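Local coordinates for uncharacterized protein Rv2277c (Mycobacterium tuberculosis, PDB 5VUG) that is of unknown function but carries a TIM-barrel glycerophosphodiester phosphodiesterase domain and so probably hydrolyses phosphoric diesters, at residues His16-Arg21 and Val28-Asn33; Asp22-Thr27 and His97-Arg102; Gly41-Val46 and Met247-Lys252; Pro59-Leu62 and Gly68-Pro71. All coordinates share one frame; numbering follows the deposited sequence.

Contact 1: residues His16-Arg21 and Val28-Asn33; sequences HRAGTR and VLAITN
Ala18 packs on Ala30 and Ile31 beside the imidazole of His16, which has Arg17 CG over the centre of one face, 3.8 Å above its plane, and pairs edge-to-face with Trp43. Beyond this ring the chain leaves strand 12-16 and turns sharply, the carbonyl O of His16 accepting from the backbone N of both Gly19 and Thr20. Gly19 suits the bend, because at its backbone angles a beta carbon would strike the preceding carbonyl oxygen.

The turn presents the methyl of Ala18 to helix 28-36. Ala18 CB lies 3.8 Å from Ala30 CB and 3.6 Å from Ile31 CG1, the branch that chi1 of -68° sets beside the backbone N. A one-carbon side chain on each of the two alanines lets loop and helix backbones come close, with the Ala18 and Ile31 CA atoms 5.1 Å apart; Met42 and Leu44 of strand 41-48 add to the apolar surroundings of Ala18. This is the first strand-to-helix connection of the barrel, and its His-Arg pair is a signature of the phosphodiesterase family.

Ala18 O and Ala30 O stand 3.4 Å apart, and both are acceptors. One water donates to each, at 2.7 Å to Ala18 O and 2.9 Å to Ala30 O, and this bridge probably offsets the repulsion between the two carbonyl oxygens.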
loop_
_atom_site.group_PDB
_atom_site.type_symbol
_atom_site.label_atom_id
_atom_site.label_comp_id
_atom_site.label_asym_id
_atom_site.label_seq_id
_atom_site.Cartn_x
_atom_site.Cartn_y
_atom_site.Cartn_z
ATOM N N HIS A 16 9.530 16.680 19.811
ATOM C CA HIS A 16 9.528 15.220 19.784
ATOM C C HIS A 16 10.505 14.659 20.814
ATOM O O HIS A 16 11.717 14.874 20.706
ATOM C CB HIS A 16 9.931 14.749 18.391
ATOM C CG HIS A 16 9.847 13.269 18.208
ATOM N ND1 HIS A 16 10.791 12.556 17.503
ATOM C CD2 HIS A 16 8.929 12.365 18.629
ATOM C CE1 HIS A 16 10.467 11.273 17.504
ATOM N NE2 HIS A 16 9.339 11.130 18.177
ATOM N N ARG A 17 9.986 13.897 21.783
ATOM C CA ARG A 17 10.786 13.402 22.912
ATOM C C ARG A 17 11.482 14.558 23.627
ATOM O O ARG A 17 12.627 14.444 24.071
ATOM C CB ARG A 17 11.795 12.325 22.502
ATOM C CG ARG A 17 11.280 11.288 21.523
ATOM C CD ARG A 17 12.430 10.367 21.145
ATOM N NE ARG A 17 12.108 9.527 20.003
ATOM C CZ ARG A 17 13.013 9.041 19.169
ATOM N NH1 ARG A 17 12.632 8.287 18.153
ATOM N NH2 ARG A 17 14.303 9.312 19.352
ATOM N N ALA A 18 10.776 15.689 23.721
ATOM C CA ALA A 18 11.278 16.925 24.310
ATOM C C ALA A 18 12.385 17.570 23.488
ATOM O O ALA A 18 13.087 18.456 23.988
ATOM C CB ALA A 18 11.688 16.766 25.786
ATOM N N GLY A 19 12.535 17.168 22.224
ATOM C CA GLY A 19 13.498 17.788 21.332
ATOM C C GLY A 19 14.822 17.055 21.247
ATOM O O GLY A 19 15.878 17.622 21.553
ATOM N N THR A 20 14.759 15.813 20.751
ATOM C CA THR A 20 15.856 14.851 20.831
ATOM C C THR A 20 17.147 15.333 20.153
ATOM O O THR A 20 18.241 14.905 20.541
ATOM C CB THR A 20 15.352 13.516 20.261
ATOM O OG1 THR A 20 16.397 12.541 20.256
ATOM C CG2 THR A 20 14.836 13.690 18.860
ATOM N N ARG A 21 17.052 16.200 19.141
ATOM C CA ARG A 21 18.260 16.678 18.468
ATOM C C ARG A 21 19.034 17.685 19.317
ATOM O O ARG A 21 20.271 17.724 19.265
ATOM C CB ARG A 21 17.884 17.295 17.119
ATOM C CG ARG A 21 19.022 17.949 16.375
ATOM C CD ARG A 21 20.086 16.958 15.967
ATOM N NE ARG A 21 20.769 17.386 14.746
ATOM C CZ ARG A 21 21.658 18.374 14.681
ATOM N NH1 ARG A 21 21.989 19.056 15.772
ATOM N NH2 ARG A 21 22.221 18.684 13.520
ATOM N N VAL A 28 14.396 16.401 31.864
ATOM C CA VAL A 28 13.920 17.720 32.290
ATOM C C VAL A 28 14.739 18.835 31.639
ATOM O O VAL A 28 14.186 19.864 31.230
ATOM C CB VAL A 28 13.860 17.828 33.826
ATOM C CG1 VAL A 28 13.604 19.287 34.266
ATOM C CG2 VAL A 28 12.776 16.886 34.368
ATOM N N LEU A 29 16.056 18.637 31.494
ATOM C CA LEU A 29 16.866 19.629 30.783
ATOM C C LEU A 29 16.301 19.895 29.392
ATOM O O LEU A 29 16.126 21.053 28.988
ATOM C CB LEU A 29 18.339 19.200 30.707
ATOM C CG LEU A 29 19.258 20.189 29.964
ATOM C CD1 LEU A 29 19.320 21.507 30.705
ATOM C CD2 LEU A 29 20.669 19.639 29.756
ATOM N N ALA A 30 15.974 18.830 28.654
ATOM C CA ALA A 30 15.420 19.013 27.318
ATOM C C ALA A 30 14.058 19.699 27.362
ATOM O O ALA A 30 13.789 20.601 26.560
ATOM C CB ALA A 30 15.318 17.670 26.597
ATOM N N ILE A 31 13.185 19.275 28.285
ATOM C CA ILE A 31 11.856 19.878 28.408
ATOM C C ILE A 31 11.974 21.372 28.670
ATOM O O ILE A 31 11.302 22.188 28.026
ATOM C CB ILE A 31 11.046 19.186 29.519
ATOM C CG1 ILE A 31 10.696 17.745 29.130
ATOM C CG2 ILE A 31 9.757 19.989 29.821
ATOM C CD1 ILE A 31 10.223 16.885 30.300
ATOM N N THR A 32 12.819 21.751 29.636
ATOM C CA THR A 32 12.948 23.163 29.991
ATOM C C THR A 32 13.452 23.972 28.805
ATOM O O THR A 32 12.962 25.080 28.532
ATOM C CB THR A 32 13.904 23.312 31.179
ATOM O OG1 THR A 32 13.358 22.639 32.322
ATOM C CG2 THR A 32 14.117 24.783 31.528
ATOM N N ASN A 33 14.435 23.430 28.085
ATOM C CA ASN A 33 14.966 24.140 26.931
ATOM C C ASN A 33 13.946 24.221 25.808
ATOM O O ASN A 33 13.892 25.235 25.105
ATOM C CB ASN A 33 16.270 23.497 26.470
ATOM C CG ASN A 33 17.464 23.980 27.271
ATOM O OD1 ASN A 33 17.955 23.299 28.168
ATOM N ND2 ASN A 33 17.934 25.166 26.947
HETATM O O HOH W 1 14.985 20.438 23.958
#

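Contact 2: residues Asp22-Thr27 and His97-Arg102; sequences DFPENT and HPYRQR
Tyr99 swings its ring toward Pro24 with CG anti to its own carbonyl carbon (chi1 -64°), and Phe23 takes nearly the same first torsion (-66°), which brings its ring to the phenol end of Tyr99. The pyrrolidine ring of Pro24 lies over one face of the tyrosine: Pro24 CG is 3.9 Å from the ring centroid and 24° off the normal, a CH-pi contact, while CD reaches to 3.6 Å from Tyr99 CE2. Proline suits the place because its ring offers a compact, rigid set of C-H groups to the aromatic face, those of CD lying next to the amide nitrogen. Tyr99 OH instead comes to the edge of the Phe23 ring, near its plane, 3.2 Å from CD1. A water hydrogen-bonds to Tyr99 OH at 2.8 Å and donates to Asp22 O, tying the phenol to the loop backbone.

Residues 22-27 end the loop between the barrel's strand 12-16 and helix 28-36. Pro24 opens a type II turn closing at Thr27, whose OG1 donates to Pro24 O over 2.8 Å and, as N-cap of the helix, accepts from Ala30 N. Tyr99 comes from the long connection between helices 77-80 and 109-114, where His97 to Arg100 form a type I turn, and its side chain also rests on Leu29 of helix 28-36.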
loop_
_atom_site.group_PDB
_atom_site.type_symbol
_atom_site.label_atom_id
_atom_site.label_comp_id
_atom_site.label_asym_id
_atom_site.label_seq_id
_atom_site.Cartn_x
_atom_site.Cartn_y
_atom_site.Cartn_z
ATOM N N ASP A 22 18.338 18.491 20.109
ATOM C CA ASP A 22 18.952 19.619 20.799
ATOM C C ASP A 22 19.575 19.248 22.143
ATOM O O ASP A 22 20.613 19.806 22.512
ATOM C CB ASP A 22 17.910 20.718 21.028
ATOM C CG ASP A 22 17.399 21.331 19.734
ATOM O OD1 ASP A 22 18.042 21.169 18.674
ATOM O OD2 ASP A 22 16.345 21.998 19.783
ATOM N N PHE A 23 18.931 18.369 22.903
ATOM C CA PHE A 23 19.346 17.998 24.249
ATOM C C PHE A 23 18.930 16.557 24.476
ATOM O O PHE A 23 18.091 16.033 23.734
ATOM C CB PHE A 23 18.680 18.899 25.301
ATOM C CG PHE A 23 19.125 20.329 25.234
ATOM C CD1 PHE A 23 20.267 20.745 25.906
ATOM C CD2 PHE A 23 18.414 21.252 24.479
ATOM C CE1 PHE A 23 20.685 22.055 25.830
ATOM C CE2 PHE A 23 18.832 22.572 24.393
ATOM C CZ PHE A 23 19.960 22.977 25.076
ATOM N N PRO A 24 19.506 15.875 25.497
ATOM C CA PRO A 24 19.144 14.469 25.746
ATOM C C PRO A 24 17.640 14.254 25.813
ATOM O O PRO A 24 16.943 14.916 26.591
ATOM C CB PRO A 24 19.816 14.174 27.092
ATOM C CG PRO A 24 21.058 15.045 27.050
ATOM C CD PRO A 24 20.597 16.324 26.384
ATOM N N GLU A 25 17.130 13.358 24.973
ATOM C CA GLU A 25 15.688 13.215 24.837
ATOM C C GLU A 25 15.056 12.782 26.156
ATOM O O GLU A 25 15.666 12.085 26.971
ATOM C CB GLU A 25 15.352 12.208 23.739
ATOM C CG GLU A 25 15.910 10.806 23.973
ATOM C CD GLU A 25 15.432 9.836 22.933
ATOM O OE1 GLU A 25 15.796 10.006 21.757
ATOM O OE2 GLU A 25 14.677 8.911 23.288
ATOM N N ASN A 26 13.816 13.214 26.371
ATOM C CA ASN A 26 13.034 12.749 27.511
ATOM C C ASN A 26 13.696 13.059 28.862
ATOM O O ASN A 26 13.571 12.291 29.819
ATOM C CB ASN A 26 12.684 11.264 27.373
ATOM C CG ASN A 26 11.593 11.018 26.346
ATOM O OD1 ASN A 26 10.578 11.731 26.320
ATOM N ND2 ASN A 26 11.787 9.999 25.495
ATOM N N THR A 27 14.375 14.207 28.960
ATOM C CA THR A 27 14.927 14.686 30.227
ATOM C C THR A 27 14.327 16.043 30.577
ATOM O O THR A 27 13.819 16.755 29.712
ATOM C CB THR A 27 16.462 14.813 30.194
ATOM O OG1 THR A 27 16.841 15.792 29.218
ATOM C CG2 THR A 27 17.104 13.458 29.871
ATOM N N HIS A 97 30.952 12.884 24.623
ATOM C CA HIS A 97 29.602 12.781 25.171
ATOM C C HIS A 97 29.463 13.848 26.249
ATOM O O HIS A 97 29.787 13.611 27.424
ATOM C CB HIS A 97 29.348 11.375 25.709
ATOM C CG HIS A 97 29.439 10.307 24.662
ATOM N ND1 HIS A 97 30.579 9.556 24.460
ATOM C CD2 HIS A 97 28.539 9.874 23.747
ATOM C CE1 HIS A 97 30.373 8.701 23.473
ATOM N NE2 HIS A 97 29.143 8.872 23.024
ATOM N N PRO A 98 28.987 15.043 25.893
ATOM C CA PRO A 98 29.076 16.178 26.828
ATOM C C PRO A 98 28.265 16.019 28.102
ATOM O O PRO A 98 28.525 16.743 29.070
ATOM C CB PRO A 98 28.598 17.371 25.988
ATOM C CG PRO A 98 27.767 16.762 24.896
ATOM C CD PRO A 98 28.408 15.430 24.595
ATOM N N TYR A 99 27.295 15.109 28.147
ATOM C CA TYR A 99 26.490 14.946 29.350
ATOM C C TYR A 99 26.935 13.786 30.235
ATOM O O TYR A 99 26.307 13.539 31.268
ATOM C CB TYR A 99 24.990 14.885 29.015
ATOM C CG TYR A 99 24.503 16.185 28.421
ATOM C CD1 TYR A 99 24.173 17.255 29.236
ATOM C CD2 TYR A 99 24.410 16.357 27.040
ATOM C CE1 TYR A 99 23.748 18.462 28.697
ATOM C CE2 TYR A 99 23.985 17.557 26.495
ATOM C CZ TYR A 99 23.652 18.606 27.328
ATOM O OH TYR A 99 23.233 19.813 26.797
ATOM N N ARG A 100 28.013 13.084 29.878
ATOM C CA ARG A 100 28.579 12.121 30.820
ATOM C C ARG A 100 29.133 12.811 32.056
ATOM O O ARG A 100 29.182 12.206 33.132
ATOM C CB ARG A 100 29.674 11.293 30.160
ATOM C CG ARG A 100 29.117 10.341 29.163
ATOM C CD ARG A 100 30.017 9.161 28.907
ATOM N NE ARG A 100 29.374 8.349 27.890
ATOM C CZ ARG A 100 29.951 7.382 27.199
ATOM N NH1 ARG A 100 31.231 7.069 27.403
ATOM N NH2 ARG A 100 29.233 6.729 26.300
ATOM N N GLN A 101 29.549 14.067 31.924
ATOM C CA GLN A 101 30.073 14.824 33.049
ATOM C C GLN A 101 29.060 15.797 33.635
ATOM O O GLN A 101 29.345 16.415 34.666
ATOM C CB GLN A 101 31.345 15.576 32.639
ATOM C CG GLN A 101 32.086 14.962 31.452
ATOM C CD GLN A 101 32.516 13.519 31.684
ATOM O OE1 GLN A 101 32.623 13.060 32.823
ATOM N NE2 GLN A 101 32.761 12.797 30.596
ATOM N N ARG A 102 27.885 15.950 33.003
ATOM C CA ARG A 102 26.812 16.815 33.497
ATOM C C ARG A 102 25.522 16.017 33.310
ATOM O O ARG A 102 24.793 16.211 32.337
ATOM C CB ARG A 102 26.762 18.153 32.753
ATOM C CG ARG A 102 25.708 19.138 33.284
ATOM C CD ARG A 102 24.485 19.248 32.363
ATOM N NE ARG A 102 23.475 20.181 32.870
ATOM C CZ ARG A 102 22.322 19.816 33.427
ATOM N NH1 ARG A 102 22.012 18.533 33.553
ATOM N NH2 ARG A 102 21.472 20.743 33.856
HETATM O O HOH W 2 23.041 20.004 24.008
#

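Contact 3: residues Gly41-Val46 and Met247-Lys252; sequences GMWLTV and MGFAVK
Inside the TIM barrel, Trp43 of strand 41-48 reaches across to Met247 and Phe249 of strand 245-249, two strands that are not sheet neighbours: 12-16 and 267-270 lie between them. The CA atoms of Trp43 and Phe249 are 10.9 Å apart, a gap that only long side chains can bridge. Trp43 suits this role, since with CG anti to the backbone N (chi1 179°) its indole stretches inward and leads with the six-membered ring.

On that ring, CH2 and CZ3 meet the phenylalanine, CZ3 and CE3 the selenium. Trp43 CH2 is 3.9 Å from Phe249 CZ, and the two ring planes are turned 73° against each other with centroids 5.4 Å apart, an oblique meeting of two aromatic rings. Met247, present as selenomethionine, approaches along an arm extended as far as SE, which sits 4.0 Å from Trp43 CZ3. The selenium lies well off the normal of the indole, so this Met-aromatic contact is also oblique; the same atom lies in plane at the edge of the Phe249 ring.

Large apolar side chains suit this buried centre of the barrel, where groups from separate strands must meet. Tyr154 meets Phe249 edge-to-face, while Phe123 and Leu269 from neighbouring strands pack around the group. A bound glycerol, probably from the crystallisation liquor, lies about 3 Å from the nearest atom of the Trp43 side chain.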
loop_
_atom_site.group_PDB
_atom_site.type_symbol
_atom_site.label_atom_id
_atom_site.label_comp_id
_atom_site.label_asym_id
_atom_site.label_seq_id
_atom_site.Cartn_x
_atom_site.Cartn_y
_atom_site.Cartn_z
ATOM N N GLY A 41 3.749 22.383 22.163
ATOM C CA GLY A 41 3.351 21.105 22.722
ATOM C C GLY A 41 4.593 20.307 23.029
ATOM O O GLY A 41 5.671 20.578 22.486
HETATM N N MSE A 42 4.430 19.318 23.908
HETATM C CA MSE A 42 5.533 18.519 24.429
HETATM C C MSE A 42 5.197 17.035 24.256
HETATM O O MSE A 42 4.229 16.537 24.838
HETATM C CB MSE A 42 5.754 18.859 25.912
HETATM C CG MSE A 42 7.040 18.319 26.526
HETATM SE SE MSE A 42 8.631 19.221 25.813
HETATM C CE MSE A 42 8.273 21.048 26.385
ATOM N N TRP A 43 5.983 16.328 23.454
ATOM C CA TRP A 43 5.770 14.906 23.192
ATOM C C TRP A 43 6.788 14.111 24.010
ATOM O O TRP A 43 7.995 14.284 23.833
ATOM C CB TRP A 43 5.961 14.626 21.695
ATOM C CG TRP A 43 5.796 13.179 21.288
ATOM C CD1 TRP A 43 6.646 12.129 21.564
ATOM C CD2 TRP A 43 4.724 12.631 20.514
ATOM N NE1 TRP A 43 6.155 10.966 21.011
ATOM C CE2 TRP A 43 4.974 11.242 20.368
ATOM C CE3 TRP A 43 3.569 13.174 19.935
ATOM C CZ2 TRP A 43 4.111 10.394 19.671
ATOM C CZ3 TRP A 43 2.710 12.329 19.242
ATOM C CH2 TRP A 43 2.984 10.948 19.122
ATOM N N LEU A 44 6.307 13.231 24.885
ATOM C CA LEU A 44 7.166 12.535 25.835
ATOM C C LEU A 44 6.872 11.043 25.776
ATOM O O LEU A 44 5.709 10.643 25.633
ATOM C CB LEU A 44 6.888 13.047 27.255
ATOM C CG LEU A 44 7.034 14.558 27.486
ATOM C CD1 LEU A 44 6.527 14.952 28.861
ATOM C CD2 LEU A 44 8.495 15.006 27.271
ATOM N N THR A 45 7.905 10.208 25.909
ATOM C CA THR A 45 7.722 8.759 25.853
ATOM C C THR A 45 7.725 8.216 27.276
ATOM O O THR A 45 8.645 8.509 28.043
ATOM C CB THR A 45 8.839 8.066 25.064
ATOM O OG1 THR A 45 9.269 8.892 23.978
ATOM C CG2 THR A 45 8.326 6.737 24.534
ATOM N N VAL A 46 6.714 7.415 27.624
ATOM C CA VAL A 46 6.460 7.033 29.013
ATOM C C VAL A 46 6.546 5.514 29.170
ATOM O O VAL A 46 5.966 4.761 28.376
ATOM C CB VAL A 46 5.102 7.563 29.509
ATOM C CG1 VAL A 46 4.992 7.382 31.018
ATOM C CG2 VAL A 46 4.928 9.036 29.110
HETATM N N MSE A 247 -1.677 15.813 13.309
HETATM C CA MSE A 247 -0.257 16.110 13.476
HETATM C C MSE A 247 0.593 15.377 12.455
HETATM O O MSE A 247 0.396 14.175 12.207
HETATM C CB MSE A 247 0.204 15.724 14.886
HETATM C CG MSE A 247 1.680 16.082 15.179
HETATM SE SE MSE A 247 2.222 15.560 16.990
HETATM C CE MSE A 247 0.738 16.307 17.988
ATOM N N GLY A 248 1.540 16.098 11.856
ATOM C CA GLY A 248 2.522 15.460 11.000
ATOM C C GLY A 248 3.706 14.988 11.818
ATOM O O GLY A 248 4.288 15.781 12.565
ATOM N N PHE A 249 4.048 13.704 11.731
ATOM C CA PHE A 249 5.209 13.182 12.441
ATOM C C PHE A 249 6.457 13.331 11.567
ATOM O O PHE A 249 6.381 13.425 10.339
ATOM C CB PHE A 249 5.033 11.690 12.758
ATOM C CG PHE A 249 3.882 11.371 13.694
ATOM C CD1 PHE A 249 3.341 12.335 14.539
ATOM C CD2 PHE A 249 3.383 10.074 13.759
ATOM C CE1 PHE A 249 2.304 12.012 15.418
ATOM C CE2 PHE A 249 2.342 9.747 14.622
ATOM C CZ PHE A 249 1.809 10.719 15.456
ATOM N N ALA A 250 7.620 13.322 12.221
ATOM C CA ALA A 250 8.914 13.311 11.530
ATOM C C ALA A 250 9.059 14.495 10.569
ATOM O O ALA A 250 9.430 14.342 9.402
ATOM C CB ALA A 250 9.166 11.970 10.833
ATOM N N VAL A 251 8.740 15.686 11.068
ATOM C CA VAL A 251 8.877 16.922 10.304
ATOM C C VAL A 251 10.292 17.435 10.557
ATOM O O VAL A 251 10.613 17.882 11.663
ATOM C CB VAL A 251 7.809 17.943 10.714
ATOM C CG1 VAL A 251 8.018 19.292 9.995
ATOM C CG2 VAL A 251 6.398 17.368 10.438
ATOM N N LYS A 252 11.149 17.329 9.543
ATOM C CA LYS A 252 12.586 17.575 9.673
ATOM C C LYS A 252 13.081 18.772 8.882
ATOM O O LYS A 252 13.882 19.554 9.400
ATOM C CB LYS A 252 13.385 16.342 9.222
ATOM C CG LYS A 252 12.974 15.041 9.894
ATOM C CD LYS A 252 13.786 13.865 9.369
ATOM C CE LYS A 252 12.961 12.594 9.400
ATOM N NZ LYS A 252 11.742 12.768 8.552
#

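Contact 4: residues Pro59-Leu62 and Gly68-Pro71; sequences PSDL and GAGP
Two hydrogen bonds join Asp61 and Leu62 to Gly70, using both polar atoms of the glycine's backbone. In one, Gly70 N donates to Asp61 OD1 over 2.9 Å, almost straight at 172°, reaching the syn side of the carboxylate but from out of its plane. In the other, Leu62 N donates to Gly70 O at 2.8 Å and 170°. Asp61 places its carboxylate by setting CG anti to the backbone N (chi1 -160°); the same OD1 accepts from Ala63 N, an Asx turn. Aspartate suits the place because its short arm can bond both to the backbone just after it and to Gly70.

Packing does the rest. Leu62 lies against the carbonyl of Gly70, with CG 3.2 Å from Gly70 O, and sends CD1 to 3.8 Å from Pro71 O. Ser60 O rests 3.7 Å from Pro71 CA. Gly70 has backbone angles at which a beta carbon would collide with the preceding carbonyl oxygen and crowd Pro71 CD, so only glycine fits readily.

The seam closes an irregular loop at the surface, where Asp61 and residues 68-70 also touch a crystal neighbour. Leu62 turns inward onto Lys75 and Ile106, Pro59 O accepts from Gln47 of strand 41-48, and the whole excursion spans the connection from strand 54-56 to helix 77-80.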
loop_
_atom_site.group_PDB
_atom_site.type_symbol
_atom_site.label_atom_id
_atom_site.label_comp_id
_atom_site.label_asym_id
_atom_site.label_seq_id
_atom_site.Cartn_x
_atom_site.Cartn_y
_atom_site.Cartn_z
ATOM N N PRO A 59 13.605 3.962 24.539
ATOM C CA PRO A 59 14.075 2.654 24.058
ATOM C C PRO A 59 13.574 1.497 24.915
ATOM O O PRO A 59 13.136 1.658 26.056
ATOM C CB PRO A 59 15.600 2.775 24.141
ATOM C CG PRO A 59 15.864 4.239 24.042
ATOM C CD PRO A 59 14.734 4.868 24.817
ATOM N N SER A 60 13.663 0.293 24.348
ATOM C CA SER A 60 13.250 -0.877 25.116
ATOM C C SER A 60 14.258 -1.226 26.210
ATOM O O SER A 60 13.876 -1.783 27.247
ATOM C CB SER A 60 12.985 -2.060 24.190
ATOM O OG SER A 60 14.132 -2.358 23.420
ATOM N N ASP A 61 15.536 -0.895 26.020
ATOM C CA ASP A 61 16.563 -1.192 27.011
ATOM C C ASP A 61 17.251 0.082 27.483
ATOM O O ASP A 61 17.526 0.994 26.692
ATOM C CB ASP A 61 17.609 -2.194 26.505
ATOM C CG ASP A 61 18.365 -2.865 27.644
ATOM O OD1 ASP A 61 19.394 -2.307 28.117
ATOM O OD2 ASP A 61 17.913 -3.946 28.083
ATOM N N LEU A 62 17.540 0.115 28.784
ATOM C CA LEU A 62 18.228 1.243 29.398
ATOM C C LEU A 62 19.622 1.477 28.821
ATOM O O LEU A 62 20.137 2.598 28.913
ATOM C CB LEU A 62 18.284 1.038 30.919
ATOM C CG LEU A 62 16.924 1.172 31.617
ATOM C CD1 LEU A 62 16.963 0.534 32.988
ATOM C CD2 LEU A 62 16.552 2.639 31.734
ATOM N N GLY A 68 23.030 2.350 32.584
ATOM C CA GLY A 68 22.489 1.106 33.083
ATOM C C GLY A 68 22.052 0.184 31.951
ATOM O O GLY A 68 22.134 0.516 30.772
ATOM N N ALA A 69 21.575 -1.002 32.340
ATOM C CA ALA A 69 21.152 -2.011 31.375
ATOM C C ALA A 69 19.890 -2.707 31.863
ATOM O O ALA A 69 19.689 -2.885 33.065
ATOM C CB ALA A 69 22.251 -3.060 31.107
ATOM N N GLY A 70 19.043 -3.103 30.912
ATOM C CA GLY A 70 17.845 -3.855 31.222
ATOM C C GLY A 70 16.593 -3.061 30.909
ATOM O O GLY A 70 16.660 -1.867 30.614
ATOM N N PRO A 71 15.426 -3.698 30.961
ATOM C CA PRO A 71 14.181 -2.969 30.697
ATOM C C PRO A 71 13.860 -2.010 31.837
ATOM O O PRO A 71 14.293 -2.189 32.977
ATOM C CB PRO A 71 13.131 -4.081 30.596
ATOM C CG PRO A 71 13.704 -5.215 31.384
ATOM C CD PRO A 71 15.191 -5.117 31.285
#

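In the fold
From the N terminus, the chain leaves strand 12-16 and contact 1 closes the first short loop against helix 28-36. Contact 2 starts within that loop, at 22-27, and so crosses contact 1 before running on to 97-102; the two touch, as in the salt bridge of Arg17 with Glu25. Contact 3 opens at strand 41-48 once contact 1 has closed, crosses contact 2, and returns some 200 residues later at strand 245-249, spanning the barrel interior. Contact 4, a small loop between strand 54-56 and helix 77-80, nests inside the loops of both contacts 2 and 3. Asn26 OD1 meets Thr45 N, joining the loop of contact 2 to the strand of contact 3.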